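Carboxyl esterase NP (Bacillus subtilis, PDB 4CCW) hydrolyses carboxylic esters, naproxen esters among them, to an alcohol and a carboxylate. Local coordinates at residues A[136-139]-A[145-148]; A[185-190]-A[241-246]; A[31-36]-A[80-85]; A[16-21]-A[94-99]. All blocks are in the same frame, centred on the assembly; numbering follows the deposited sequence.

Interaction 1 of 4, residues A[136-139]-A[145-148]; sequences MNFL and RVKS
F138 and L139 of helix 130-141 pack on R145 and V146 in a small, buried, apolar contact at the point where the helix hands over to strand 146-152. It lies inside a beta-alpha-beta unit of the alpha/beta hydrolase fold, made of strand 123-128, this helix and the strand that follows. The F138 ring does most of the work on the helix side. Its CG stands anti to the backbone N (chi1 -172°), which carries the ring along the helix flank toward the incoming chain, where CE2 meets R145 CB at 4.0 Å. Cut back to an alanine, this position would probably leave a gap beside V146 and R145 CB and cost F115 of helix 104-118 a ring partner. R145 lends only the base of its side chain: the rest bends at chi2 and chi3 and carries the guanidinium away to a salt bridge with D116 and hydrogen bonds to the backbone oxygens of I120 and E121. V146, by contrast, points one methyl straight into the junction of ring and helix. That methyl, CG2, approaches the F138 ring obliquely, 3.7 Å from CD2, and also reaches the helix backbone, 3.9 Å from L139 CA and 4.0 Å from L139 CB.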
loop_
_atom_site.group_PDB
_atom_site.type_symbol
_atom_site.label_atom_id
_atom_site.label_comp_id
_atom_site.label_asym_id
_atom_site.label_seq_id
_atom_site.Cartn_x
_atom_site.Cartn_y
_atom_site.Cartn_z
ATOM N N MET A 136 7.063 6.879 -0.468
ATOM C CA MET A 136 8.104 7.705 -1.060
ATOM C C MET A 136 7.798 9.186 -0.806
ATOM O O MET A 136 8.680 9.952 -0.434
ATOM C CB MET A 136 8.244 7.434 -2.567
ATOM C CG MET A 136 9.391 8.186 -3.225
ATOM S SD MET A 136 10.967 7.556 -2.633
ATOM C CE MET A 136 11.336 6.323 -3.834
ATOM N N ASN A 137 6.541 9.571 -0.983
ATOM C CA ASN A 137 6.156 10.962 -0.787
ATOM C C ASN A 137 6.469 11.398 0.661
ATOM O O ASN A 137 6.978 12.509 0.908
ATOM C CB ASN A 137 4.664 11.150 -1.125
ATOM C CG ASN A 137 4.204 12.598 -0.994
ATOM O OD1 ASN A 137 4.667 13.488 -1.713
ATOM N ND2 ASN A 137 3.267 12.830 -0.091
ATOM N N PHE A 138 6.204 10.502 1.608
ATOM C CA PHE A 138 6.380 10.810 3.040
ATOM C C PHE A 138 7.850 10.901 3.437
ATOM O O PHE A 138 8.257 11.834 4.141
ATOM C CB PHE A 138 5.636 9.787 3.908
ATOM C CG PHE A 138 5.601 10.129 5.380
ATOM C CD1 PHE A 138 4.750 11.125 5.857
ATOM C CD2 PHE A 138 6.386 9.435 6.286
ATOM C CE1 PHE A 138 4.694 11.424 7.217
ATOM C CE2 PHE A 138 6.340 9.725 7.640
ATOM C CZ PHE A 138 5.491 10.721 8.105
ATOM N N LEU A 139 8.645 9.932 3.007
ATOM C CA LEU A 139 10.059 9.929 3.380
ATOM C C LEU A 139 10.805 11.118 2.766
ATOM O O LEU A 139 11.768 11.600 3.355
ATOM C CB LEU A 139 10.729 8.578 3.055
ATOM C CG LEU A 139 10.964 8.199 1.588
ATOM C CD1 LEU A 139 12.319 8.717 1.114
ATOM C CD2 LEU A 139 10.873 6.683 1.398
ATOM N N ARG A 145 11.262 11.161 10.365
ATOM C CA ARG A 145 10.256 10.240 10.907
ATOM C C ARG A 145 10.358 8.818 10.367
ATOM O O ARG A 145 9.627 7.930 10.817
ATOM C CB ARG A 145 8.831 10.757 10.637
ATOM C CG ARG A 145 8.549 12.172 11.144
ATOM C CD ARG A 145 8.818 12.370 12.643
ATOM N NE ARG A 145 7.827 11.720 13.509
ATOM C CZ ARG A 145 6.625 12.228 13.803
ATOM N NH1 ARG A 145 6.261 13.409 13.319
ATOM N NH2 ARG A 145 5.788 11.563 14.602
ATOM N N VAL A 146 11.252 8.606 9.405
ATOM C CA VAL A 146 11.353 7.314 8.731
ATOM C C VAL A 146 12.750 6.743 8.960
ATOM O O VAL A 146 13.744 7.315 8.511
ATOM C CB VAL A 146 11.070 7.436 7.206
ATOM C CG1 VAL A 146 10.902 6.059 6.563
ATOM C CG2 VAL A 146 9.834 8.280 6.934
ATOM N N LYS A 147 12.825 5.614 9.659
ATOM C CA LYS A 147 14.112 4.930 9.872
ATOM C C LYS A 147 14.659 4.372 8.553
ATOM O O LYS A 147 15.824 4.589 8.202
ATOM C CB LYS A 147 13.953 3.811 10.906
ATOM C CG LYS A 147 13.533 4.309 12.283
ATOM C CD LYS A 147 13.652 3.241 13.362
ATOM C CE LYS A 147 13.273 3.786 14.735
ATOM N NZ LYS A 147 14.359 4.574 15.402
ATOM N N SER A 148 13.803 3.648 7.837
ATOM C CA SER A 148 14.109 3.110 6.511
ATOM C C SER A 148 12.786 2.652 5.917
ATOM O O SER A 148 11.804 2.513 6.643
ATOM C CB SER A 148 15.138 1.972 6.577
ATOM O OG SER A 148 14.558 0.763 7.028
#

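Interaction 2 of 4, residues A[185-190]-A[241-246]; sequences MMTDQN and GEHEVI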
loop_
_atom_site.group_PDB
_atom_site.type_symbol
_atom_site.label_atom_id
_atom_site.label_comp_id
_atom_site.label_asym_id
_atom_site.label_seq_id
_atom_site.Cartn_x
_atom_site.Cartn_y
_atom_site.Cartn_z
ATOM N N MET A 185 -2.911 -8.980 -14.071
ATOM C CA MET A 185 -1.918 -8.598 -13.072
ATOM C C MET A 185 -1.167 -9.798 -12.497
ATOM O O MET A 185 -0.032 -9.675 -12.045
ATOM C CB MET A 185 -2.590 -7.792 -11.952
ATOM C CG MET A 185 -1.640 -7.250 -10.904
ATOM S SD MET A 185 -2.421 -6.021 -9.858
ATOM C CE MET A 185 -2.196 -4.590 -10.904
ATOM N N MET A 186 -1.802 -10.962 -12.504
ATOM C CA MET A 186 -1.207 -12.128 -11.852
ATOM C C MET A 186 -1.075 -13.331 -12.768
ATOM O O MET A 186 -2.025 -13.691 -13.447
ATOM C CB MET A 186 -2.009 -12.463 -10.601
ATOM C CG MET A 186 -2.247 -11.233 -9.739
ATOM S SD MET A 186 -3.032 -11.544 -8.160
ATOM C CE MET A 186 -1.770 -12.520 -7.352
ATOM N N THR A 187 0.113 -13.935 -12.788
ATOM C CA THR A 187 0.357 -15.173 -13.537
ATOM C C THR A 187 -0.547 -16.278 -12.986
ATOM O O THR A 187 -1.048 -17.118 -13.735
ATOM C CB THR A 187 1.847 -15.588 -13.473
ATOM O OG1 THR A 187 2.661 -14.503 -13.944
ATOM C CG2 THR A 187 2.118 -16.825 -14.331
ATOM N N ASP A 188 -0.769 -16.247 -11.675
ATOM C CA ASP A 188 -1.702 -17.156 -11.018
ATOM C C ASP A 188 -2.443 -16.432 -9.896
ATOM O O ASP A 188 -1.935 -16.323 -8.780
ATOM C CB ASP A 188 -0.963 -18.379 -10.474
ATOM C CG ASP A 188 -1.910 -19.466 -9.967
ATOM O OD1 ASP A 188 -3.139 -19.360 -10.176
ATOM O OD2 ASP A 188 -1.418 -20.426 -9.352
ATOM N N GLN A 189 -3.646 -15.948 -10.194
ATOM C CA GLN A 189 -4.439 -15.223 -9.195
ATOM C C GLN A 189 -4.950 -16.131 -8.072
ATOM O O GLN A 189 -5.476 -15.648 -7.069
ATOM C CB GLN A 189 -5.580 -14.403 -9.835
ATOM C CG GLN A 189 -6.661 -15.194 -10.562
ATOM C CD GLN A 189 -7.996 -14.467 -10.586
ATOM O OE1 GLN A 189 -8.610 -14.229 -9.542
ATOM N NE2 GLN A 189 -8.459 -14.119 -11.775
ATOM N N ASN A 190 -4.768 -17.442 -8.242
ATOM C CA ASN A 190 -5.105 -18.425 -7.210
ATOM C C ASN A 190 -4.194 -18.394 -5.980
ATOM O O ASN A 190 -4.460 -19.084 -4.991
ATOM C CB ASN A 190 -5.149 -19.837 -7.800
ATOM C CG ASN A 190 -6.305 -20.032 -8.761
ATOM O OD1 ASN A 190 -6.108 -20.132 -9.973
ATOM N ND2 ASN A 190 -7.520 -20.078 -8.227
ATOM N N GLY A 241 8.737 -6.846 -9.262
ATOM C CA GLY A 241 8.517 -8.223 -9.739
ATOM C C GLY A 241 8.808 -8.380 -11.222
ATOM O O GLY A 241 8.440 -7.523 -12.018
ATOM N N GLU A 242 9.469 -9.478 -11.607
ATOM C CA GLU A 242 9.805 -9.700 -13.023
ATOM C C GLU A 242 8.579 -9.664 -13.935
ATOM O O GLU A 242 8.674 -9.229 -15.080
ATOM C CB GLU A 242 10.611 -11.007 -13.233
ATOM C CG GLU A 242 9.837 -12.295 -12.996
ATOM C CD GLU A 242 10.569 -13.563 -13.457
ATOM O OE1 GLU A 242 11.143 -13.604 -14.564
ATOM O OE2 GLU A 242 10.560 -14.547 -12.709
ATOM N N HIS A 243 7.436 -10.101 -13.407
ATOM C CA HIS A 243 6.202 -10.166 -14.183
ATOM C C HIS A 243 5.340 -8.928 -14.033
ATOM O O HIS A 243 4.169 -8.936 -14.412
ATOM C CB HIS A 243 5.465 -11.469 -13.874
ATOM C CG HIS A 243 6.247 -12.703 -14.278
ATOM N ND1 HIS A 243 6.475 -13.740 -13.439
ATOM C CD2 HIS A 243 6.911 -13.003 -15.464
ATOM C CE1 HIS A 243 7.219 -14.678 -14.078
ATOM N NE2 HIS A 243 7.480 -14.222 -15.320
ATOM N N GLU A 244 5.926 -7.847 -13.509
ATOM C CA GLU A 244 5.209 -6.554 -13.371
ATOM C C GLU A 244 4.552 -6.117 -14.673
ATOM O O GLU A 244 5.131 -6.273 -15.744
ATOM C CB GLU A 244 6.161 -5.458 -12.849
ATOM C CG GLU A 244 5.513 -4.080 -12.733
ATOM C CD GLU A 244 4.368 -4.058 -11.735
ATOM O OE1 GLU A 244 4.626 -3.828 -10.529
ATOM O OE2 GLU A 244 3.218 -4.298 -12.172
ATOM N N VAL A 245 3.349 -5.551 -14.575
ATOM C CA VAL A 245 2.579 -5.126 -15.745
ATOM C C VAL A 245 2.270 -3.629 -15.750
ATOM O O VAL A 245 1.862 -3.081 -16.791
ATOM C CB VAL A 245 1.231 -5.875 -15.859
ATOM C CG1 VAL A 245 1.447 -7.358 -16.174
ATOM C CG2 VAL A 245 0.395 -5.659 -14.594
ATOM N N ILE A 246 2.417 -2.958 -14.605
ATOM C CA ILE A 246 1.992 -1.545 -14.517
ATOM C C ILE A 246 3.016 -0.596 -15.145
ATOM O O ILE A 246 2.687 0.550 -15.473
ATOM C CB ILE A 246 1.583 -1.090 -13.077
ATOM C CG1 ILE A 246 2.794 -0.965 -12.135
ATOM C CG2 ILE A 246 0.483 -2.022 -12.526
ATOM C CD1 ILE A 246 2.596 0.014 -10.971
HETATM O O HOH W 1 2.093 -8.083 -12.425
HETATM O O HOH W 2 4.259 -14.076 -11.531
#
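M185, at the end of helix 177-185, meets V245 and I246 through apolar atoms alone. V245 CG2 rests on the backbone of M185, 4.0 Å from its CA. The methionine side chain runs out extended and turns at its last torsion (chi3 -84°), which brings CE to I246 CG2 at 4.1 Å. No direct hydrogen bond joins the two segments; two waters do that job. One donates to both M185 O, at 2.7 Å, and H243 O, tying backbone to backbone. The other sits between T187 OG1 and H243 ND1, 2.9 Å from each, and these two side-chain atoms lie too far apart to bond directly. E242 CG lies over the centre of one face of the imidazole. Within 241-246 the bonds are local: E244 N closes a type I turn on G241 O, and E244 OE2 takes two backbone donors, I246 N at 2.9 Å, nearly straight (169°), and V245 N on its anti side. The double grip probably holds the carboxylate in place while OE1 is hydrogen-bonded to ND1 of H273, probably the active-site proton acceptor, a pairing consistent with E244 as the acid of an alpha/beta hydrolase catalytic triad.

Interaction 3 of 4, residues A[31-36]-A[80-85]; sequences RCKSFY and KYRTYA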
loop_
_atom_site.group_PDB
_atom_site.type_symbol
_atom_site.label_atom_id
_atom_site.label_comp_id
_atom_site.label_asym_id
_atom_site.label_seq_id
_atom_site.Cartn_x
_atom_site.Cartn_y
_atom_site.Cartn_z
ATOM N N ARG A 31 -2.531 -12.469 16.742
ATOM C CA ARG A 31 -3.456 -11.611 17.480
ATOM C C ARG A 31 -3.346 -10.168 16.999
ATOM O O ARG A 31 -2.249 -9.613 16.900
ATOM C CB ARG A 31 -3.202 -11.673 18.990
ATOM C CG ARG A 31 -4.480 -11.550 19.807
ATOM C CD ARG A 31 -4.271 -11.006 21.215
ATOM N NE ARG A 31 -3.128 -11.594 21.916
ATOM C CZ ARG A 31 -2.087 -10.899 22.372
ATOM N NH1 ARG A 31 -2.031 -9.582 22.212
ATOM N NH2 ARG A 31 -1.098 -11.522 22.996
ATOM N N CYS A 32 -4.486 -9.566 16.684
ATOM C CA CYS A 32 -4.501 -8.165 16.283
ATOM C C CYS A 32 -5.682 -7.404 16.877
ATOM O O CYS A 32 -6.632 -8.007 17.392
ATOM C CB CYS A 32 -4.507 -8.047 14.764
ATOM S SG CYS A 32 -6.079 -8.531 14.023
ATOM N N LYS A 33 -5.604 -6.079 16.820
ATOM C CA LYS A 33 -6.731 -5.230 17.178
ATOM C C LYS A 33 -7.010 -4.211 16.085
ATOM O O LYS A 33 -6.087 -3.614 15.521
ATOM C CB LYS A 33 -6.529 -4.550 18.540
ATOM C CG LYS A 33 -5.340 -3.608 18.650
ATOM C CD LYS A 33 -5.378 -2.866 19.975
ATOM C CE LYS A 33 -4.092 -2.102 20.230
ATOM N NZ LYS A 33 -4.101 -1.433 21.562
ATOM N N SER A 34 -8.292 -4.049 15.778
ATOM C CA SER A 34 -8.761 -3.031 14.849
ATOM C C SER A 34 -9.213 -1.820 15.641
ATOM O O SER A 34 -9.882 -1.959 16.664
ATOM C CB SER A 34 -9.930 -3.562 14.029
ATOM O OG SER A 34 -9.498 -4.563 13.130
ATOM N N PHE A 35 -8.840 -0.637 15.174
ATOM C CA PHE A 35 -9.230 0.602 15.837
ATOM C C PHE A 35 -9.135 1.793 14.890
ATOM O O PHE A 35 -8.589 1.687 13.785
ATOM C CB PHE A 35 -8.406 0.834 17.115
ATOM C CG PHE A 35 -6.935 1.039 16.877
ATOM C CD1 PHE A 35 -6.080 -0.049 16.714
ATOM C CD2 PHE A 35 -6.398 2.320 16.845
ATOM C CE1 PHE A 35 -4.720 0.137 16.508
ATOM C CE2 PHE A 35 -5.042 2.515 16.636
ATOM C CZ PHE A 35 -4.202 1.423 16.469
ATOM N N TYR A 36 -9.674 2.924 15.337
ATOM C CA TYR A 36 -9.661 4.138 14.536
ATOM C C TYR A 36 -8.799 5.223 15.174
ATOM O O TYR A 36 -8.738 5.361 16.404
ATOM C CB TYR A 36 -11.086 4.643 14.289
ATOM C CG TYR A 36 -11.873 3.811 13.299
ATOM C CD1 TYR A 36 -11.822 4.088 11.929
ATOM C CD2 TYR A 36 -12.669 2.742 13.724
ATOM C CE1 TYR A 36 -12.545 3.333 11.018
ATOM C CE2 TYR A 36 -13.392 1.976 12.811
ATOM C CZ TYR A 36 -13.331 2.279 11.463
ATOM O OH TYR A 36 -14.038 1.528 10.536
ATOM N N LYS A 80 8.827 -9.387 15.150
ATOM C CA LYS A 80 9.926 -8.508 15.550
ATOM C C LYS A 80 9.519 -7.044 15.748
ATOM O O LYS A 80 10.189 -6.303 16.468
ATOM C CB LYS A 80 11.075 -8.599 14.538
ATOM C CG LYS A 80 11.724 -9.976 14.446
ATOM C CD LYS A 80 12.812 -10.026 13.376
ATOM C CE LYS A 80 13.978 -9.107 13.717
ATOM N NZ LYS A 80 14.589 -8.561 12.474
ATOM N N TYR A 81 8.413 -6.643 15.132
ATOM C CA TYR A 81 8.010 -5.237 15.118
ATOM C C TYR A 81 6.606 -5.035 15.632
ATOM O O TYR A 81 5.734 -5.889 15.445
ATOM C CB TYR A 81 8.100 -4.654 13.690
ATOM C CG TYR A 81 9.503 -4.666 13.149
ATOM C CD1 TYR A 81 10.396 -3.636 13.441
ATOM C CD2 TYR A 81 9.951 -5.728 12.366
ATOM C CE1 TYR A 81 11.696 -3.662 12.967
ATOM C CE2 TYR A 81 11.249 -5.759 11.886
ATOM C CZ TYR A 81 12.114 -4.727 12.192
ATOM O OH TYR A 81 13.405 -4.765 11.716
ATOM N N ARG A 82 6.389 -3.886 16.268
ATOM C CA ARG A 82 5.047 -3.434 16.542
ATOM C C ARG A 82 4.507 -2.905 15.225
ATOM O O ARG A 82 4.864 -1.807 14.790
ATOM C CB ARG A 82 5.057 -2.347 17.615
ATOM C CG ARG A 82 3.684 -1.780 17.953
ATOM C CD ARG A 82 2.750 -2.845 18.512
ATOM N NE ARG A 82 1.484 -2.289 19.011
ATOM C CZ ARG A 82 0.446 -3.025 19.399
ATOM N NH1 ARG A 82 0.520 -4.350 19.350
ATOM N NH2 ARG A 82 -0.667 -2.441 19.850
ATOM N N THR A 83 3.665 -3.704 14.577
ATOM C CA THR A 83 3.307 -3.459 13.192
ATOM C C THR A 83 1.897 -2.892 13.059
ATOM O O THR A 83 0.927 -3.516 13.509
ATOM C CB THR A 83 3.376 -4.757 12.372
ATOM O OG1 THR A 83 2.406 -5.680 12.875
ATOM C CG2 THR A 83 4.719 -5.384 12.511
ATOM N N TYR A 84 1.803 -1.717 12.439
ATOM C CA TYR A 84 0.529 -1.036 12.234
ATOM C C TYR A 84 0.177 -1.050 10.752
ATOM O O TYR A 84 0.860 -0.411 9.940
ATOM C CB TYR A 84 0.584 0.415 12.723
ATOM C CG TYR A 84 0.942 0.583 14.183
ATOM C CD1 TYR A 84 -0.013 0.404 15.182
ATOM C CD2 TYR A 84 2.238 0.930 14.562
ATOM C CE1 TYR A 84 0.321 0.565 16.520
ATOM C CE2 TYR A 84 2.586 1.081 15.902
ATOM C CZ TYR A 84 1.623 0.907 16.871
ATOM O OH TYR A 84 1.963 1.067 18.199
ATOM N N ALA A 85 -0.894 -1.758 10.405
ATOM C CA ALA A 85 -1.403 -1.744 9.030
ATOM C C ALA A 85 -2.479 -0.679 8.878
ATOM O O ALA A 85 -3.581 -0.806 9.414
ATOM C CB ALA A 85 -1.927 -3.117 8.631
#
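R82 and K33 meet across the surface of the central mixed sheet of the alpha/beta hydrolase fold, arginine nitrogen against lysine carbon. The arginine is the one to follow. From CB, chi1 (179°) carries CG away from the backbone N, and the bend at chi2 (62°) folds the chain back over Y84, two residues on. R82 CG lies against the phenol end of Y84, 3.3 Å from its OH, and R82 CD passes 4.0 Å from the same oxygen. The chain then runs extended, and NE makes a weak hydrogen bond to Y84 OH at 3.5 Å, with the hydroxyl in the guanidinium plane at its edge. NH1 has a firmer partner in the backbone oxygen of G50. NH2 is the atom that crosses the contact: K33 CE comes to the edge of the guanidinium, 3.5 Å from R82 NH2, with K33 NZ 4.0 Å from it, the two side chains crossing at about a right angle. The lysine gets there by being extended beyond CG. Two like charges this close would be expected to repel somewhat, and R31 NH1, 6.5 Å from R82 NH1, adds a third positive group. The second touch is looser and apolar: F35 CZ reaches Y84 CD1 at 4.5 Å, with Y84 lying at the edge of the phenylalanine ring. Strands 32-39 and 82-86 are not bonded to each other; both pair antiparallel with strand 42-49, and these side chains reach across it. F35 also touches V46 of that strand, while helix 104-118 sends L118 against both F35 and Y84.

Interaction 4 of 4, residues A[16-21]-A[94-99]; sequences RYYQTY and KSIPEN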
loop_
_atom_site.group_PDB
_atom_site.type_symbol
_atom_site.label_atom_id
_atom_site.label_comp_id
_atom_site.label_asym_id
_atom_site.label_seq_id
_atom_site.Cartn_x
_atom_site.Cartn_y
_atom_site.Cartn_z
ATOM N N ARG A 16 -22.005 -4.604 2.957
ATOM C CA ARG A 16 -21.474 -5.838 2.412
ATOM C C ARG A 16 -19.947 -5.793 2.365
ATOM O O ARG A 16 -19.291 -6.773 2.727
ATOM C CB ARG A 16 -22.043 -6.109 1.023
ATOM C CG ARG A 16 -21.363 -7.253 0.297
ATOM C CD ARG A 16 -22.060 -7.564 -1.015
ATOM N NE ARG A 16 -21.963 -6.444 -1.948
ATOM C CZ ARG A 16 -22.745 -6.284 -3.009
ATOM N NH1 ARG A 16 -23.692 -7.173 -3.279
ATOM N NH2 ARG A 16 -22.587 -5.229 -3.795
ATOM N N TYR A 17 -19.398 -4.654 1.940
ATOM C CA TYR A 17 -17.942 -4.500 1.893
ATOM C C TYR A 17 -17.340 -4.648 3.286
ATOM O O TYR A 17 -16.395 -5.423 3.474
ATOM C CB TYR A 17 -17.501 -3.177 1.265
ATOM C CG TYR A 17 -15.995 -3.043 1.340
ATOM C CD1 TYR A 17 -15.166 -3.845 0.548
ATOM C CD2 TYR A 17 -15.400 -2.184 2.265
ATOM C CE1 TYR A 17 -13.780 -3.755 0.640
ATOM C CE2 TYR A 17 -14.013 -2.084 2.355
ATOM C CZ TYR A 17 -13.216 -2.876 1.552
ATOM O OH TYR A 17 -11.851 -2.779 1.652
ATOM N N TYR A 18 -17.897 -3.928 4.258
ATOM C CA TYR A 18 -17.460 -4.049 5.648
ATOM C C TYR A 18 -17.479 -5.482 6.172
ATOM O O TYR A 18 -16.558 -5.902 6.874
ATOM C CB TYR A 18 -18.276 -3.132 6.563
ATOM C CG TYR A 18 -17.718 -1.737 6.692
ATOM C CD1 TYR A 18 -17.513 -0.937 5.566
ATOM C CD2 TYR A 18 -17.403 -1.206 7.944
ATOM C CE1 TYR A 18 -17.005 0.350 5.682
ATOM C CE2 TYR A 18 -16.897 0.074 8.067
ATOM C CZ TYR A 18 -16.700 0.845 6.933
ATOM O OH TYR A 18 -16.198 2.114 7.052
ATOM N N GLN A 19 -18.541 -6.227 5.862
ATOM C CA GLN A 19 -18.621 -7.631 6.254
ATOM C C GLN A 19 -17.488 -8.468 5.633
ATOM O O GLN A 19 -16.853 -9.268 6.328
ATOM C CB GLN A 19 -19.994 -8.220 5.890
ATOM C CG GLN A 19 -20.193 -9.667 6.322
ATOM C CD GLN A 19 -20.000 -9.878 7.819
ATOM O OE1 GLN A 19 -20.258 -8.985 8.628
ATOM N NE2 GLN A 19 -19.551 -11.073 8.193
ATOM N N THR A 20 -17.240 -8.282 4.339
ATOM C CA THR A 20 -16.161 -9.007 3.651
ATOM C C THR A 20 -14.775 -8.652 4.200
ATOM O O THR A 20 -13.888 -9.499 4.253
ATOM C CB THR A 20 -16.174 -8.817 2.105
ATOM O OG1 THR A 20 -15.961 -7.437 1.766
ATOM C CG2 THR A 20 -17.484 -9.336 1.484
ATOM N N TYR A 21 -14.602 -7.392 4.591
ATOM C CA TYR A 21 -13.351 -6.915 5.193
ATOM C C TYR A 21 -13.114 -7.673 6.500
ATOM O O TYR A 21 -12.004 -8.164 6.756
ATOM C CB TYR A 21 -13.464 -5.407 5.446
ATOM C CG TYR A 21 -12.207 -4.718 5.929
ATOM C CD1 TYR A 21 -11.666 -4.999 7.191
ATOM C CD2 TYR A 21 -11.590 -3.753 5.146
ATOM C CE1 TYR A 21 -10.521 -4.346 7.634
ATOM C CE2 TYR A 21 -10.458 -3.094 5.578
ATOM C CZ TYR A 21 -9.926 -3.396 6.816
ATOM O OH TYR A 21 -8.800 -2.739 7.224
ATOM N N LYS A 94 -11.621 0.783 5.130
ATOM C CA LYS A 94 -12.399 1.191 6.308
ATOM C C LYS A 94 -12.108 2.617 6.800
ATOM O O LYS A 94 -12.797 3.112 7.699
ATOM C CB LYS A 94 -12.197 0.188 7.449
ATOM C CG LYS A 94 -13.013 -1.094 7.359
ATOM C CD LYS A 94 -13.012 -1.793 8.712
ATOM C CE LYS A 94 -13.927 -3.006 8.748
ATOM N NZ LYS A 94 -14.110 -3.521 10.139
ATOM N N SER A 95 -11.094 3.275 6.235
ATOM C CA SER A 95 -10.856 4.685 6.558
ATOM C C SER A 95 -11.937 5.594 5.976
ATOM O O SER A 95 -12.495 5.314 4.911
ATOM C CB SER A 95 -9.467 5.128 6.116
ATOM O OG SER A 95 -8.514 4.500 6.944
ATOM N N ILE A 96 -12.274 6.656 6.702
ATOM C CA ILE A 96 -13.384 7.538 6.288
ATOM C C ILE A 96 -12.898 8.969 6.016
ATOM O O ILE A 96 -12.610 9.719 6.950
ATOM C CB ILE A 96 -14.566 7.531 7.303
ATOM C CG1 ILE A 96 -14.971 6.097 7.678
ATOM C CG2 ILE A 96 -15.770 8.278 6.741
ATOM C CD1 ILE A 96 -16.086 6.016 8.703
ATOM N N PRO A 97 -12.803 9.350 4.730
ATOM C CA PRO A 97 -12.236 10.651 4.383
ATOM C C PRO A 97 -13.173 11.807 4.694
ATOM O O PRO A 97 -14.377 11.710 4.462
ATOM C CB PRO A 97 -11.999 10.546 2.876
ATOM C CG PRO A 97 -12.986 9.540 2.405
ATOM C CD PRO A 97 -13.196 8.575 3.537
ATOM N N GLU A 98 -12.607 12.881 5.235
ATOM C CA GLU A 98 -13.326 14.139 5.412
ATOM C C GLU A 98 -12.477 15.279 4.889
ATOM O O GLU A 98 -11.274 15.340 5.176
ATOM C CB GLU A 98 -13.635 14.397 6.885
ATOM C CG GLU A 98 -14.604 13.422 7.527
ATOM C CD GLU A 98 -14.927 13.806 8.958
ATOM O OE1 GLU A 98 -15.691 14.776 9.161
ATOM O OE2 GLU A 98 -14.422 13.139 9.883
ATOM N N ASN A 99 -13.112 16.182 4.141
ATOM C CA ASN A 99 -12.465 17.373 3.580
ATOM C C ASN A 99 -11.090 17.101 2.964
ATOM O O ASN A 99 -10.103 17.770 3.279
ATOM C CB ASN A 99 -12.418 18.512 4.612
ATOM C CG ASN A 99 -13.799 19.045 4.958
ATOM O OD1 ASN A 99 -14.710 19.047 4.124
ATOM N ND2 ASN A 99 -13.964 19.507 6.197
HETATM O O HOH W 3 -14.756 3.553 4.617
#
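Y18 and K94 bring the backbones closest, CA atoms 7.3 Å apart, where helix 12-24 passes the loop that leads into the short strand 96-97. The K94 side chain, extended beyond CG, runs between two tyrosine rings. Its CG sits squarely over the Y21 face, 3.7 Å from the ring centroid and 10° off the normal, in a CH-pi contact; a second CH-pi contact, to Y18, is longer at 4.3 Å and shifted toward that ring's rim. Farther out, CE lies 3.4 Å from Y21 CD1, and NZ carries on to a hydrogen bond with N22 OD1. A chi1 near 180° (-174°) swings the Y21 ring to the carbonyl side, with one face turned to the lysine chain. In alpha/beta hydrolase terms, an N-terminal helix is here laid against the chain beyond strand 82-86, next to strand 42-49, with which 96-97 pairs. Y21 OH bonds D87 OD2, the same carboxylate oxygen that accepts from K94 N. Y21 replaced by a leucine would probably leave the lysine chain without its flat bed and D87 without its phenol partner. Y18, less buried, reaches outward: its hydroxyl donates to a water at 3.2 Å, and that water donates to S95 O. I96 CG1 lies near Y18 OH, 4.2 Å away.

In the fold
Interaction 1 is the buried one, all hydrocarbon, whereas interaction 3 lies at the surface, where arginine and lysine side chains spread over the sheet. Interactions 2 and 4 are partly buried and mix apolar packing with water bridges. Three of the four reach the same sheet: interaction 1 through strand 146-152, interactions 3 and 4 through strands that pair with 42-49. These last two touch, Y36 of strand 32-39 packing on K94 and Y18. Interaction 2 stands apart, about 27 Å centre to centre from interaction 1 and across the middle of the chain from it; it alone borders the active site, with M185 beside H273 and near the bound ligand.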